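Local coordinates for BepE protein (PDB 4YK3) that probably is translocated into host cells by a type IV secretion system, its BID domain, the part described, being the likely secretion signal, at residues A[47-52]-A[84-89]. Numbering follows the deposited sequence.
Sequences IVYGNS and HKLAGR
The carbonyl oxygen of Lys-85 meets the ring of Tyr-49 at its edge, near the ring plane and 3.5 Å from Tyr-49 CD1, while CG1 of Val-48, its sequence neighbour, sits over the centre of one face, 3.9 Å above the plane. The imidazole of His-84 is set obliquely to this ring, planes at 63°, and the side chains run antiparallel alongside one another, bringing His-84 CB to 3.5 Å from Tyr-49 CD1. A water that donates to Tyr-49 O lies at the edge of the imidazole, in its plane. In the four-helix bundle and hook of the BID domain, this contact joins the C-terminal end of helix 32-49 to the loop leading to strand 90-91. An in-plane bond fixes the imidazole: His-84 ND1 donates to a lone pair of Lys-85 O at 2.8 Å, so the carbonyl at the Tyr-49 edge is also the acceptor for the imidazole N-H. Tyr-49 OH bonds to Pro-80 O, tying the far end of the phenol to the same connection. A chi1 of 168° swings Val-48 CG1 away from the backbone N, and this methyl lies beside Leu-86 CD2. Ala-87 N donates to Val-48 O at 2.9 Å and 173°; Gly-50, the first residue to leave helical angles, has a positive phi, and its N lies 3.7 Å from Ala-87 CB.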
ATOM      1  N   ILE A  47       2.241   4.541  11.735  1.00 33.45           N
ATOM      2  CA  ILE A  47       2.381   3.798  12.984  1.00 37.10           C
ATOM      3  C   ILE A  47       3.633   2.919  13.024  1.00 39.96           C
ATOM      4  O   ILE A  47       4.337   2.882  14.034  1.00 39.08           O
ATOM      5  CB  ILE A  47       1.116   2.980  13.236  1.00 42.57           C
ATOM      6  CG1 ILE A  47      -0.002   3.927  13.677  1.00 44.28           C
ATOM      7  CG2 ILE A  47       1.342   1.925  14.296  1.00 46.46           C
ATOM      8  CD1 ILE A  47      -1.339   3.394  13.370  1.00 54.50           C
ATOM      9  N   VAL A  48       3.918   2.222  11.928  1.00 30.40           N
ATOM     10  CA  VAL A  48       5.042   1.297  11.907  1.00 34.63           C
ATOM     11  C   VAL A  48       6.377   2.038  11.731  1.00 35.46           C
ATOM     12  O   VAL A  48       7.388   1.691  12.349  1.00 31.87           O
ATOM     13  CB  VAL A  48       4.839   0.272  10.805  1.00 36.62           C
ATOM     14  CG1 VAL A  48       6.094  -0.510  10.564  1.00 27.32           C
ATOM     15  CG2 VAL A  48       3.666  -0.637  11.141  1.00 37.02           C
ATOM     16  N   TYR A  49       6.368   3.070  10.891  1.00 28.65           N
ATOM     17  CA  TYR A  49       7.589   3.769  10.519  1.00 30.22           C
ATOM     18  C   TYR A  49       7.723   5.174  11.108  1.00 36.30           C
ATOM     19  O   TYR A  49       8.781   5.794  11.000  1.00 38.23           O
ATOM     20  CB  TYR A  49       7.684   3.886   8.991  1.00 34.97           C
ATOM     21  CG  TYR A  49       7.831   2.560   8.285  1.00 31.36           C
ATOM     22  CD1 TYR A  49       8.904   1.722   8.564  1.00 33.45           C
ATOM     23  CD2 TYR A  49       6.911   2.157   7.330  1.00 32.75           C
ATOM     24  CE1 TYR A  49       9.061   0.519   7.909  1.00 30.66           C
ATOM     25  CE2 TYR A  49       7.053   0.954   6.667  1.00 28.22           C
ATOM     26  CZ  TYR A  49       8.128   0.141   6.961  1.00 29.89           C
ATOM     27  OH  TYR A  49       8.282  -1.050   6.297  1.00 30.91           O
ATOM     28  N   GLY A  50       6.648   5.705  11.680  1.00 32.25           N
ATOM     29  CA  GLY A  50       6.675   7.076  12.154  1.00 32.92           C
ATOM     30  C   GLY A  50       6.465   8.100  11.050  1.00 39.50           C
ATOM     31  O   GLY A  50       6.621   9.295  11.276  1.00 42.10           O
ATOM     32  N   ASN A  51       6.102   7.636   9.855  1.00 35.27           N
ATOM     33  CA  ASN A  51       5.961   8.517   8.703  1.00 38.68           C
ATOM     34  C   ASN A  51       4.979   7.938   7.682  1.00 41.50           C
ATOM     35  O   ASN A  51       5.217   6.874   7.108  1.00 36.34           O
ATOM     36  CB  ASN A  51       7.317   8.749   8.044  1.00 40.19           C
ATOM     37  CG  ASN A  51       7.235   9.695   6.862  1.00 50.84           C
ATOM     38  OD1 ASN A  51       6.836   9.309   5.762  1.00 50.67           O
ATOM     39  ND2 ASN A  51       7.637  10.938   7.078  1.00 58.03           N
ATOM     40  N   SER A  52       3.896   8.660   7.423  1.00 41.14           N
ATOM     41  CA  SER A  52       2.818   8.107   6.611  1.00 39.75           C
ATOM     42  C   SER A  52       3.159   8.058   5.128  1.00 38.35           C
ATOM     43  O   SER A  52       2.506   7.348   4.360  1.00 41.76           O
ATOM     44  CB  SER A  52       1.542   8.920   6.818  1.00 43.05           C
ATOM     45  OG  SER A  52       1.729  10.222   6.320  1.00 55.76           O
ATOM     46  N   HIS A  84      12.411   1.708   5.759  1.00 27.25           N
ATOM     47  CA  HIS A  84      12.476   2.833   6.692  1.00 31.54           C
ATOM     48  C   HIS A  84      12.740   2.223   8.060  1.00 32.76           C
ATOM     49  O   HIS A  84      12.470   1.034   8.259  1.00 28.96           O
ATOM     50  CB  HIS A  84      11.157   3.641   6.680  1.00 28.42           C
ATOM     51  CG  HIS A  84      11.227   4.947   7.404  1.00 27.54           C
ATOM     52  ND1 HIS A  84      11.127   5.047   8.779  1.00 29.10           N
ATOM     53  CD2 HIS A  84      11.346   6.215   6.944  1.00 29.05           C
ATOM     54  CE1 HIS A  84      11.221   6.319   9.132  1.00 30.46           C
ATOM     55  NE2 HIS A  84      11.360   7.046   8.038  1.00 32.31           N
ATOM     56  N   LYS A  85      13.273   2.999   9.000  1.00 32.79           N
ATOM     57  CA  LYS A  85      13.457   2.470  10.350  1.00 35.01           C
ATOM     58  C   LYS A  85      12.106   2.388  11.079  1.00 34.75           C
ATOM     59  O   LYS A  85      11.154   3.137  10.785  1.00 26.41           O
ATOM     60  CB  LYS A  85      14.458   3.315  11.161  1.00 38.78           C
ATOM     61  CG  LYS A  85      13.854   4.459  11.954  1.00 47.36           C
ATOM     62  CD  LYS A  85      14.879   5.093  12.918  1.00 42.68           C
ATOM     63  CE  LYS A  85      14.193   6.057  13.881  1.00 49.88           C
ATOM     64  NZ  LYS A  85      13.193   5.368  14.794  1.00 46.82           N
ATOM     65  N   LEU A  86      12.020   1.442  12.004  1.00 26.71           N
ATOM     66  CA  LEU A  86      10.818   1.279  12.824  1.00 29.55           C
ATOM     67  C   LEU A  86      10.662   2.465  13.743  1.00 26.04           C
ATOM     68  O   LEU A  86      11.637   2.929  14.296  1.00 30.31           O
ATOM     69  CB  LEU A  86      10.897  -0.006  13.657  1.00 30.73           C
ATOM     70  CG  LEU A  86      11.036  -1.252  12.789  1.00 34.70           C
ATOM     71  CD1 LEU A  86      11.154  -2.489  13.670  1.00 39.48           C
ATOM     72  CD2 LEU A  86       9.835  -1.320  11.844  1.00 29.77           C
ATOM     73  N   ALA A  87       9.437   2.941  13.924  1.00 27.45           N
ATOM     74  CA  ALA A  87       9.197   3.996  14.892  1.00 31.96           C
ATOM     75  C   ALA A  87       9.651   3.584  16.292  1.00 33.31           C
ATOM     76  O   ALA A  87       9.711   2.401  16.616  1.00 34.38           O
ATOM     77  CB  ALA A  87       7.729   4.378  14.911  1.00 29.88           C
ATOM     78  N   GLY A  88       9.966   4.580  17.111  1.00 42.51           N
ATOM     79  CA  GLY A  88      10.421   4.352  18.469  1.00 42.99           C
ATOM     80  C   GLY A  88      11.748   3.630  18.568  1.00 41.54           C
ATOM     81  O   GLY A  88      12.531   3.612  17.618  1.00 38.36           O
ATOM     82  N   ARG A  89      11.984   3.009  19.719  1.00 37.26           N
ATOM     83  CA  ARG A  89      13.280   2.423  20.040  1.00 40.28           C
ATOM     84  C   ARG A  89      13.107   1.142  20.845  1.00 44.57           C
ATOM     85  O   ARG A  89      12.160   1.014  21.636  1.00 40.16           O
ATOM     86  CB  ARG A  89      14.135   3.400  20.853  1.00 39.88           C
ATOM     87  CG  ARG A  89      14.766   4.568  20.101  1.00 40.19           C
ATOM     88  CD  ARG A  89      15.612   5.398  21.082  1.00 49.49           C
ATOM     89  NE  ARG A  89      16.395   6.420  20.395  1.00 60.90           N
ATOM     90  CZ  ARG A  89      16.006   7.681  20.276  1.00 72.41           C
ATOM     91  NH1 ARG A  89      14.854   8.070  20.811  1.00 71.29           N
ATOM     92  NH2 ARG A  89      16.766   8.553  19.635  1.00 81.40           N
TER
HETATM   93  O   HOH W   1      10.688   6.944  13.037  1.00 51.94           O